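Local atomic coordinates of salicylic acid-binding protein 2 (Nicotiana tabacum, PDB entry 1XKL), a protein that hydrolyses methyl salicylate to salicylic acid and methanol, a step in the signalling that activates systemic acquired resistance in tobacco. Residues Met85-Pro95 with Tyr191-Arg202; Leu156-Cys164 with Cys207-Glu215. One frame throughout, in Å; residues are numbered along the deposited sequence.

Contact 1: residues Met85-Pro95 with Tyr191-Arg202; sequences MNLGLAMEKYP and YFTDERFGSVKR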
loop_
_atom_site.group_PDB
_atom_site.type_symbol
_atom_site.label_atom_id
_atom_site.label_comp_id
_atom_site.label_asym_id
_atom_site.label_seq_id
_atom_site.Cartn_x
_atom_site.Cartn_y
_atom_site.Cartn_z
HETATM N N MSE A 85 -18.829 -9.400 -31.493
HETATM C CA MSE A 85 -20.006 -9.879 -30.770
HETATM C C MSE A 85 -20.887 -8.676 -30.432
HETATM O O MSE A 85 -22.115 -8.772 -30.477
HETATM C CB MSE A 85 -19.607 -10.616 -29.486
HETATM C CG MSE A 85 -18.779 -11.883 -29.691
HETATM SE SE MSE A 85 -19.688 -13.248 -30.755
HETATM C CE MSE A 85 -21.220 -13.546 -29.602
ATOM N N ASN A 86 -20.261 -7.544 -30.101
ATOM C CA ASN A 86 -21.004 -6.323 -29.776
ATOM C C ASN A 86 -21.749 -5.857 -31.016
ATOM O O ASN A 86 -22.883 -5.385 -30.942
ATOM C CB ASN A 86 -20.052 -5.205 -29.321
ATOM C CG ASN A 86 -19.266 -5.575 -28.089
ATOM O OD1 ASN A 86 -18.064 -5.834 -28.155
ATOM N ND2 ASN A 86 -19.943 -5.622 -26.958
ATOM N N LEU A 87 -21.091 -5.980 -32.160
ATOM C CA LEU A 87 -21.694 -5.588 -33.425
ATOM C C LEU A 87 -23.001 -6.332 -33.662
ATOM O O LEU A 87 -23.960 -5.767 -34.180
ATOM C CB LEU A 87 -20.741 -5.897 -34.573
ATOM C CG LEU A 87 -20.115 -4.702 -35.285
ATOM C CD1 LEU A 87 -19.287 -3.886 -34.310
ATOM C CD2 LEU A 87 -19.272 -5.215 -36.433
ATOM N N GLY A 88 -23.027 -7.604 -33.278
ATOM C CA GLY A 88 -24.213 -8.418 -33.478
ATOM C C GLY A 88 -25.472 -7.875 -32.843
ATOM O O GLY A 88 -26.553 -7.966 -33.426
ATOM N N LEU A 89 -25.347 -7.318 -31.642
ATOM C CA LEU A 89 -26.513 -6.768 -30.964
ATOM C C LEU A 89 -27.011 -5.534 -31.700
ATOM O O LEU A 89 -28.214 -5.299 -31.783
ATOM C CB LEU A 89 -26.192 -6.410 -29.513
ATOM C CG LEU A 89 -26.192 -7.527 -28.463
ATOM C CD1 LEU A 89 -25.034 -8.482 -28.717
ATOM C CD2 LEU A 89 -26.077 -6.912 -27.078
ATOM N N ALA A 90 -26.088 -4.743 -32.239
ATOM C CA ALA A 90 -26.477 -3.535 -32.962
ATOM C C ALA A 90 -27.180 -3.901 -34.263
ATOM O O ALA A 90 -28.177 -3.278 -34.637
ATOM C CB ALA A 90 -25.249 -2.670 -33.245
HETATM N N MSE A 91 -26.650 -4.908 -34.952
HETATM C CA MSE A 91 -27.221 -5.390 -36.209
HETATM C C MSE A 91 -28.589 -6.009 -35.946
HETATM O O MSE A 91 -29.485 -5.937 -36.785
HETATM C CB MSE A 91 -26.296 -6.445 -36.830
HETATM C CG MSE A 91 -24.916 -5.916 -37.184
HETATM SE SE MSE A 91 -23.486 -7.229 -37.174
HETATM C CE MSE A 91 -23.939 -8.233 -38.783
ATOM N N GLU A 92 -28.750 -6.625 -34.780
ATOM C CA GLU A 92 -30.026 -7.254 -34.449
ATOM C C GLU A 92 -31.099 -6.210 -34.162
ATOM O O GLU A 92 -32.243 -6.354 -34.595
ATOM C CB GLU A 92 -29.872 -8.178 -33.238
ATOM C CG GLU A 92 -31.137 -8.948 -32.848
ATOM C CD GLU A 92 -31.617 -9.901 -33.936
ATOM O OE1 GLU A 92 -30.772 -10.400 -34.704
ATOM O OE2 GLU A 92 -32.836 -10.164 -34.012
ATOM N N LYS A 93 -30.720 -5.150 -33.455
ATOM C CA LYS A 93 -31.656 -4.095 -33.080
ATOM C C LYS A 93 -31.871 -2.978 -34.099
ATOM O O LYS A 93 -32.964 -2.428 -34.194
ATOM C CB LYS A 93 -31.214 -3.467 -31.755
ATOM C CG LYS A 93 -31.526 -4.291 -30.528
ATOM C CD LYS A 93 -33.005 -4.193 -30.181
ATOM C CE LYS A 93 -33.334 -5.014 -28.945
ATOM N NZ LYS A 93 -32.635 -4.508 -27.728
ATOM N N TYR A 94 -30.830 -2.635 -34.850
ATOM C CA TYR A 94 -30.919 -1.558 -35.832
ATOM C C TYR A 94 -30.323 -2.012 -37.166
ATOM O O TYR A 94 -29.394 -1.390 -37.688
ATOM C CB TYR A 94 -30.149 -0.338 -35.319
ATOM C CG TYR A 94 -30.529 0.081 -33.919
ATOM C CD1 TYR A 94 -31.634 0.898 -33.695
ATOM C CD2 TYR A 94 -29.803 -0.369 -32.814
ATOM C CE1 TYR A 94 -32.017 1.257 -32.412
ATOM C CE2 TYR A 94 -30.177 -0.016 -31.519
ATOM C CZ TYR A 94 -31.292 0.800 -31.328
ATOM O OH TYR A 94 -31.710 1.133 -30.059
ATOM N N PRO A 95 -30.865 -3.094 -37.748
ATOM C CA PRO A 95 -30.340 -3.590 -39.022
ATOM C C PRO A 95 -30.410 -2.607 -40.184
ATOM O O PRO A 95 -29.505 -2.559 -41.018
ATOM C CB PRO A 95 -31.178 -4.842 -39.277
ATOM C CG PRO A 95 -32.484 -4.504 -38.626
ATOM C CD PRO A 95 -32.042 -3.874 -37.324
ATOM N N TYR A 191 -29.456 -14.229 -28.905
ATOM C CA TYR A 191 -29.518 -12.834 -29.322
ATOM C C TYR A 191 -29.824 -12.516 -30.783
ATOM O O TYR A 191 -30.722 -11.729 -31.090
ATOM C CB TYR A 191 -28.196 -12.154 -28.970
ATOM C CG TYR A 191 -27.976 -11.865 -27.504
ATOM C CD1 TYR A 191 -28.748 -10.914 -26.839
ATOM C CD2 TYR A 191 -26.940 -12.478 -26.803
ATOM C CE1 TYR A 191 -28.483 -10.572 -25.509
ATOM C CE2 TYR A 191 -26.667 -12.143 -25.477
ATOM C CZ TYR A 191 -27.437 -11.187 -24.839
ATOM O OH TYR A 191 -27.128 -10.827 -23.546
ATOM N N PHE A 192 -29.056 -13.122 -31.674
ATOM C CA PHE A 192 -29.152 -12.862 -33.101
ATOM C C PHE A 192 -30.090 -13.759 -33.893
ATOM O O PHE A 192 -30.186 -14.954 -33.632
ATOM C CB PHE A 192 -27.745 -12.959 -33.676
ATOM C CG PHE A 192 -26.680 -12.601 -32.685
ATOM C CD1 PHE A 192 -26.563 -11.292 -32.221
ATOM C CD2 PHE A 192 -25.802 -13.564 -32.207
ATOM C CE1 PHE A 192 -25.594 -10.948 -31.285
ATOM C CE2 PHE A 192 -24.826 -13.235 -31.268
ATOM C CZ PHE A 192 -24.717 -11.919 -30.811
ATOM N N THR A 193 -30.770 -13.167 -34.871
ATOM C CA THR A 193 -31.690 -13.903 -35.728
ATOM C C THR A 193 -31.359 -13.588 -37.185
ATOM O O THR A 193 -30.776 -12.548 -37.488
ATOM C CB THR A 193 -33.154 -13.516 -35.453
ATOM O OG1 THR A 193 -33.378 -12.168 -35.877
ATOM C CG2 THR A 193 -33.465 -13.633 -33.963
ATOM N N ASP A 194 -31.728 -14.496 -38.079
ATOM C CA ASP A 194 -31.466 -14.338 -39.504
ATOM C C ASP A 194 -32.247 -13.160 -40.081
ATOM O O ASP A 194 -31.752 -12.418 -40.930
ATOM C CB ASP A 194 -31.868 -15.617 -40.234
ATOM C CG ASP A 194 -31.434 -15.630 -41.684
ATOM O OD1 ASP A 194 -32.064 -16.367 -42.470
ATOM O OD2 ASP A 194 -30.467 -14.926 -42.036
ATOM N N GLU A 195 -33.474 -13.000 -39.609
ATOM C CA GLU A 195 -34.347 -11.943 -40.081
ATOM C C GLU A 195 -33.770 -10.544 -39.889
ATOM O O GLU A 195 -33.896 -9.686 -40.763
ATOM C CB GLU A 195 -35.692 -12.037 -39.365
ATOM C CG GLU A 195 -36.810 -11.304 -40.063
ATOM C CD GLU A 195 -37.079 -11.859 -41.448
ATOM O OE1 GLU A 195 -37.200 -13.101 -41.579
ATOM O OE2 GLU A 195 -37.173 -11.054 -42.405
ATOM N N ARG A 196 -33.132 -10.311 -38.749
ATOM C CA ARG A 196 -32.578 -8.994 -38.461
ATOM C C ARG A 196 -31.055 -8.995 -38.572
ATOM O O ARG A 196 -30.501 -8.500 -39.557
ATOM C CB ARG A 196 -33.052 -8.551 -37.073
ATOM C CG ARG A 196 -34.578 -8.583 -36.953
ATOM C CD ARG A 196 -35.085 -8.221 -35.559
ATOM N NE ARG A 196 -34.810 -6.833 -35.205
ATOM C CZ ARG A 196 -35.321 -5.773 -35.825
ATOM N NH1 ARG A 196 -36.149 -5.926 -36.846
ATOM N NH2 ARG A 196 -35.008 -4.551 -35.414
ATOM N N PHE A 197 -30.383 -9.556 -37.573
ATOM C CA PHE A 197 -28.924 -9.645 -37.579
ATOM C C PHE A 197 -28.450 -10.051 -38.966
ATOM O O PHE A 197 -27.643 -9.363 -39.588
ATOM C CB PHE A 197 -28.454 -10.710 -36.576
ATOM C CG PHE A 197 -27.011 -11.128 -36.757
ATOM C CD1 PHE A 197 -25.975 -10.371 -36.211
ATOM C CD2 PHE A 197 -26.690 -12.281 -37.473
ATOM C CE1 PHE A 197 -24.644 -10.741 -36.392
ATOM C CE2 PHE A 197 -25.360 -12.661 -37.661
ATOM C CZ PHE A 197 -24.334 -11.896 -37.112
ATOM N N GLY A 198 -28.968 -11.186 -39.430
ATOM C CA GLY A 198 -28.593 -11.733 -40.719
ATOM C C GLY A 198 -28.927 -10.921 -41.954
ATOM O O GLY A 198 -28.415 -11.216 -43.031
ATOM N N SER A 199 -29.775 -9.908 -41.814
ATOM C CA SER A 199 -30.151 -9.079 -42.951
ATOM C C SER A 199 -29.084 -8.030 -43.263
ATOM O O SER A 199 -29.213 -7.277 -44.227
ATOM C CB SER A 199 -31.486 -8.375 -42.682
ATOM O OG SER A 199 -31.307 -7.194 -41.919
ATOM N N VAL A 200 -28.032 -7.986 -42.449
ATOM C CA VAL A 200 -26.946 -7.019 -42.631
ATOM C C VAL A 200 -25.729 -7.631 -43.336
ATOM O O VAL A 200 -25.293 -8.722 -42.983
ATOM C CB VAL A 200 -26.486 -6.443 -41.265
ATOM C CG1 VAL A 200 -25.391 -5.406 -41.479
ATOM C CG2 VAL A 200 -27.665 -5.820 -40.537
ATOM N N LYS A 201 -25.180 -6.929 -44.327
ATOM C CA LYS A 201 -24.015 -7.443 -45.046
ATOM C C LYS A 201 -22.806 -7.509 -44.127
ATOM O O LYS A 201 -22.535 -6.573 -43.370
ATOM C CB LYS A 201 -23.687 -6.570 -46.261
ATOM C CG LYS A 201 -24.836 -6.453 -47.242
ATOM C CD LYS A 201 -24.352 -6.097 -48.624
ATOM C CE LYS A 201 -25.529 -5.820 -49.538
ATOM N NZ LYS A 201 -26.519 -6.932 -49.505
ATOM N N ARG A 202 -22.085 -8.624 -44.205
ATOM C CA ARG A 202 -20.907 -8.847 -43.381
ATOM C C ARG A 202 -19.624 -8.929 -44.195
ATOM O O ARG A 202 -19.546 -9.662 -45.186
ATOM C CB ARG A 202 -21.037 -10.152 -42.589
ATOM C CG ARG A 202 -22.303 -10.296 -41.758
ATOM C CD ARG A 202 -22.187 -11.466 -40.774
ATOM N NE ARG A 202 -22.235 -12.793 -41.398
ATOM C CZ ARG A 202 -23.355 -13.480 -41.622
ATOM N NH1 ARG A 202 -24.530 -12.975 -41.281
ATOM N NH2 ARG A 202 -23.296 -14.682 -42.169
#

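Contact 2: residues Leu156-Cys164 with Cys207-Glu215; sequences LAHKLYQLC and CTEDKGIPE. With STH (2-amino-4H-1,3-benzoxathiin-4-ol), chain E.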
loop_
_atom_site.group_PDB
_atom_site.type_symbol
_atom_site.label_atom_id
_atom_site.label_comp_id
_atom_site.label_asym_id
_atom_site.label_seq_id
_atom_site.Cartn_x
_atom_site.Cartn_y
_atom_site.Cartn_z
ATOM N N LEU A 156 0.041 -9.935 -24.394
ATOM C CA LEU A 156 -0.058 -8.820 -25.323
ATOM C C LEU A 156 1.140 -8.772 -26.261
ATOM O O LEU A 156 0.988 -8.631 -27.472
ATOM C CB LEU A 156 -0.143 -7.489 -24.571
ATOM C CG LEU A 156 -1.394 -7.176 -23.765
ATOM C CD1 LEU A 156 -1.162 -5.883 -22.993
ATOM C CD2 LEU A 156 -2.610 -7.046 -24.697
ATOM N N ALA A 157 2.335 -8.897 -25.701
ATOM C CA ALA A 157 3.557 -8.815 -26.496
ATOM C C ALA A 157 3.820 -9.960 -27.467
ATOM O O ALA A 157 4.346 -9.736 -28.554
ATOM C CB ALA A 157 4.750 -8.650 -25.572
ATOM N N HIS A 158 3.456 -11.178 -27.071
ATOM C CA HIS A 158 3.705 -12.355 -27.892
ATOM C C HIS A 158 2.520 -12.912 -28.672
ATOM O O HIS A 158 2.704 -13.695 -29.606
ATOM C CB HIS A 158 4.296 -13.469 -27.021
ATOM C CG HIS A 158 5.674 -13.177 -26.514
ATOM N ND1 HIS A 158 5.923 -12.707 -25.238
ATOM C CD2 HIS A 158 6.883 -13.293 -27.111
ATOM C CE1 HIS A 158 7.224 -12.550 -25.075
ATOM N NE2 HIS A 158 7.830 -12.899 -26.198
ATOM N N LYS A 159 1.307 -12.524 -28.303
ATOM C CA LYS A 159 0.139 -13.043 -28.996
ATOM C C LYS A 159 -0.702 -11.982 -29.690
ATOM O O LYS A 159 -1.467 -12.291 -30.606
ATOM C CB LYS A 159 -0.736 -13.827 -28.018
ATOM C CG LYS A 159 -0.031 -15.003 -27.358
ATOM C CD LYS A 159 0.385 -16.053 -28.373
ATOM C CE LYS A 159 0.873 -17.322 -27.686
ATOM N NZ LYS A 159 1.248 -18.381 -28.661
ATOM N N LEU A 160 -0.556 -10.731 -29.275
ATOM C CA LEU A 160 -1.354 -9.680 -29.878
ATOM C C LEU A 160 -0.572 -8.584 -30.606
ATOM O O LEU A 160 -0.979 -8.132 -31.677
ATOM C CB LEU A 160 -2.256 -9.051 -28.806
ATOM C CG LEU A 160 -3.269 -9.938 -28.060
ATOM C CD1 LEU A 160 -4.294 -9.049 -27.347
ATOM C CD2 LEU A 160 -3.975 -10.855 -29.025
ATOM N N TYR A 161 0.559 -8.179 -30.035
ATOM C CA TYR A 161 1.372 -7.108 -30.602
ATOM C C TYR A 161 2.750 -7.548 -31.121
ATOM O O TYR A 161 3.650 -6.719 -31.240
ATOM C CB TYR A 161 1.582 -6.016 -29.538
ATOM C CG TYR A 161 0.322 -5.318 -29.047
ATOM C CD1 TYR A 161 -0.675 -6.017 -28.362
ATOM C CD2 TYR A 161 0.120 -3.960 -29.290
ATOM C CE1 TYR A 161 -1.847 -5.380 -27.935
ATOM C CE2 TYR A 161 -1.048 -3.315 -28.869
ATOM C CZ TYR A 161 -2.027 -4.029 -28.197
ATOM O OH TYR A 161 -3.194 -3.404 -27.821
ATOM N N GLN A 162 2.918 -8.826 -31.452
ATOM C CA GLN A 162 4.231 -9.294 -31.892
ATOM C C GLN A 162 4.807 -8.540 -33.102
ATOM O O GLN A 162 6.017 -8.553 -33.320
ATOM C CB GLN A 162 4.215 -10.825 -32.138
ATOM C CG GLN A 162 3.798 -11.326 -33.523
ATOM C CD GLN A 162 2.301 -11.391 -33.726
ATOM O OE1 GLN A 162 1.522 -11.122 -32.814
ATOM N NE2 GLN A 162 1.889 -11.742 -34.936
ATOM N N LEU A 163 3.949 -7.871 -33.865
ATOM C CA LEU A 163 4.391 -7.116 -35.033
ATOM C C LEU A 163 4.184 -5.611 -34.867
ATOM O O LEU A 163 4.384 -4.848 -35.810
ATOM C CB LEU A 163 3.650 -7.583 -36.297
ATOM C CG LEU A 163 3.889 -9.013 -36.783
ATOM C CD1 LEU A 163 3.007 -9.317 -38.000
ATOM C CD2 LEU A 163 5.350 -9.175 -37.132
ATOM N N CYS A 164 3.773 -5.174 -33.682
ATOM C CA CYS A 164 3.569 -3.748 -33.450
ATOM C C CYS A 164 4.847 -3.142 -32.881
ATOM O O CYS A 164 5.776 -3.868 -32.529
ATOM C CB CYS A 164 2.387 -3.517 -32.499
ATOM S SG CYS A 164 0.761 -4.024 -33.169
ATOM N N CYS A 207 -6.452 -11.059 -40.735
ATOM C CA CYS A 207 -5.102 -10.620 -40.412
ATOM C C CYS A 207 -4.241 -11.883 -40.356
ATOM O O CYS A 207 -4.167 -12.567 -39.330
ATOM C CB CYS A 207 -5.098 -9.864 -39.075
ATOM S SG CYS A 207 -6.107 -8.347 -39.125
ATOM N N THR A 208 -3.608 -12.180 -41.495
ATOM C CA THR A 208 -2.777 -13.368 -41.690
ATOM C C THR A 208 -1.766 -13.690 -40.604
ATOM O O THR A 208 -1.475 -14.859 -40.361
ATOM C CB THR A 208 -2.007 -13.313 -43.053
ATOM O OG1 THR A 208 -0.921 -12.383 -42.965
ATOM C CG2 THR A 208 -2.935 -12.883 -44.180
ATOM N N GLU A 209 -1.229 -12.675 -39.939
ATOM C CA GLU A 209 -0.229 -12.927 -38.908
ATOM C C GLU A 209 -0.769 -12.887 -37.488
ATOM O O GLU A 209 -0.005 -12.874 -36.526
ATOM C CB GLU A 209 0.915 -11.928 -39.052
ATOM C CG GLU A 209 1.585 -11.988 -40.408
ATOM C CD GLU A 209 2.115 -13.371 -40.718
ATOM O OE1 GLU A 209 2.900 -13.899 -39.903
ATOM O OE2 GLU A 209 1.745 -13.934 -41.773
ATOM N N ASP A 210 -2.087 -12.887 -37.360
ATOM C CA ASP A 210 -2.723 -12.848 -36.056
ATOM C C ASP A 210 -2.366 -14.069 -35.217
ATOM O O ASP A 210 -2.533 -15.203 -35.665
ATOM C CB ASP A 210 -4.238 -12.796 -36.225
ATOM C CG ASP A 210 -4.945 -12.281 -34.993
ATOM O OD1 ASP A 210 -4.526 -12.624 -33.867
ATOM O OD2 ASP A 210 -5.934 -11.536 -35.157
ATOM N N LYS A 211 -1.883 -13.839 -33.998
ATOM C CA LYS A 211 -1.543 -14.931 -33.091
ATOM C C LYS A 211 -2.547 -15.047 -31.943
ATOM O O LYS A 211 -2.494 -16.003 -31.172
ATOM C CB LYS A 211 -0.150 -14.744 -32.484
ATOM C CG LYS A 211 1.022 -15.138 -33.366
ATOM C CD LYS A 211 2.214 -15.433 -32.471
ATOM C CE LYS A 211 3.415 -15.903 -33.262
ATOM N NZ LYS A 211 3.983 -14.800 -34.100
ATOM N N GLY A 212 -3.443 -14.074 -31.807
ATOM C CA GLY A 212 -4.421 -14.137 -30.730
ATOM C C GLY A 212 -5.581 -15.001 -31.172
ATOM O O GLY A 212 -5.989 -15.958 -30.505
ATOM N N ILE A 213 -6.116 -14.618 -32.322
ATOM C CA ILE A 213 -7.203 -15.311 -32.987
ATOM C C ILE A 213 -6.529 -15.638 -34.315
ATOM O O ILE A 213 -6.593 -14.864 -35.268
ATOM C CB ILE A 213 -8.404 -14.386 -33.235
ATOM C CG1 ILE A 213 -8.921 -13.825 -31.905
ATOM C CG2 ILE A 213 -9.495 -15.144 -33.961
ATOM C CD1 ILE A 213 -10.225 -13.044 -32.033
ATOM N N PRO A 214 -5.839 -16.784 -34.375
ATOM C CA PRO A 214 -5.121 -17.243 -35.570
ATOM C C PRO A 214 -5.918 -17.220 -36.870
ATOM O O PRO A 214 -7.142 -17.340 -36.865
ATOM C CB PRO A 214 -4.634 -18.640 -35.173
ATOM C CG PRO A 214 -5.562 -19.048 -34.057
ATOM C CD PRO A 214 -5.765 -17.781 -33.296
ATOM N N GLU A 215 -5.201 -17.033 -37.978
ATOM C CA GLU A 215 -5.799 -16.965 -39.310
ATOM C C GLU A 215 -6.723 -18.134 -39.576
ATOM O O GLU A 215 -7.815 -17.971 -40.129
ATOM C CB GLU A 215 -4.714 -16.955 -40.387
ATOM C CG GLU A 215 -5.288 -16.826 -41.790
ATOM C CD GLU A 215 -4.229 -16.820 -42.875
ATOM O OE1 GLU A 215 -4.574 -16.495 -44.029
ATOM O OE2 GLU A 215 -3.060 -17.140 -42.581
HETATM C C8 STH E . -10.999 -11.011 -27.413
HETATM O O8 STH E . -12.168 -11.485 -26.904
HETATM C C1 STH E . -9.835 -11.905 -27.676
HETATM C C2 STH E . -8.580 -11.333 -28.225
HETATM C C3 STH E . -7.470 -12.191 -28.473
HETATM C C4 STH E . -7.553 -13.586 -28.172
HETATM C C5 STH E . -8.755 -14.144 -27.636
HETATM C C6 STH E . -9.870 -13.319 -27.380
HETATM C C7 STH E . -9.653 -9.182 -28.625
HETATM O O2 STH E . -8.467 -9.955 -28.543
HETATM N N7 STH E . -9.317 -7.864 -28.351
HETATM S S7 STH E . -10.905 -9.643 -27.718
HETATM O O HOH W 1 -0.900 -11.481 -33.073
#

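Contact 1: residues Met85-Pro95 with Tyr191-Arg202
The carboxylate of Glu-92 reaches off the last turn of the helix into the loop 191-202 and is gripped there by three bonds. Its CG stands anti to the backbone N (chi1 -177°) and the chain bends at chi2, which carries the acid past the carbonyl of Tyr-191. Thr-193 N binds Glu-92 OE1 at 2.8 Å. Phe-197 N binds Glu-92 OE1 at 3.0 Å; the two approach from opposite faces of the carboxylate, each well above its plane. OE2 of Glu-92 receives the hydroxyl OG1 of Thr-193 at 2.8 Å on its syn lone pair.

Arg-196 turns back over the helix end, where its NE gives a weak, bent bond to the carbonyl O of Glu-92 (2.7 Å, 125°) and its NH2 another weak one to the O of Lys-93. Pro-95 lies over one face of this guanidinium.

On the buried side, Gly-88 lets the ring of Phe-192 come in against the helix backbone, Phe-192 CE1 standing 3.4 Å from Gly-88 C, while Leu-89 CD1 and Met-85 CE meet the ring at its edge. Met-91, a selenomethionine, makes an oblique Met-aromatic contact with Phe-197 and brings its CE to 3.5 Å from Phe-197 CE1.

Three bonds fix the rotation of the Glu-92 carboxylate, and such donors, with Arg-196 nearby, would be expected to keep the acid ionised.

Contact 2: residues Leu156-Cys164 with Cys207-Glu215
The loop that follows strand 202-207 carries Asp-210, the acid of the Ser-His-Asp charge relay of this alpha/beta hydrolase, and packs here on the C-terminal part of helix 153-160, which holds the salicylate-binding Lys-159; together they form part of the wall of the ligand pocket. Asp-210 opens an Asx turn: its OD1 accepts the backbone N of Gly-212 at 2.7 Å. Ile-213 N also reaches Asp-210 OD1, at 3.0 Å and from above the carboxylate plane. The pair fixes the carboxylate, whose OD2 accepts from ND1 of the catalytic His-238.

Across the contact, Gln-162 and a water do the polar work. CG of Gln-162 sits between the backbone N and the carbonyl carbon (chi1 88°) and the chain bends at chi2, setting the amide against the loop. Its NE2 makes a weak bond to Glu-209 O (2.7 Å, 128°), while its OE1 accepts from the water. That water also donates to Lys-159 O, at 2.7 Å, and accepts from the backbone N of Lys-211, so one molecule ties three groups together.

The Lys-211 side chain passes His-158 O, its CD 3.4 Å from that atom, and Leu-163 CD1 rests on Glu-209 CB. Leu-160, Gly-212 and Ile-213 line the pocket: Leu-160 CD2 touches Gly-212 CA at 3.7 Å and STH C3 at 3.8 Å; Ile-213 CG1 adds a looser touch on the ligand.

Helix 166-175 packs against Leu-156, Ala-157 and Tyr-161, helix 240-243 lies against Tyr-161 and Cys-207, and Pro-214 stands at the N-cap position of helix 215-225.

In the fold
Contact 1 and contact 2 lie on opposite sides of the chain's centre, their own centres 27 Å apart and their nearest atoms about 9 Å apart. Strand 202-207 joins them: the loop of contact 1 leads into it, and the loop of contact 2 leaves its far end. Contact 2 belongs to the catalytic centre; contact 1 only adjoins it, without touching. Helix 83-93, which carries one half of contact 1, begins just after the nucleophile Ser-81, and the side chain of Met-85 is about 9 Å from that serine's side chain and about 7 Å from the bound STH. Contact 2 supplies Asp-210 and touches STH itself, its Leu-160 side chain lying about 6 Å from that of Ser-81.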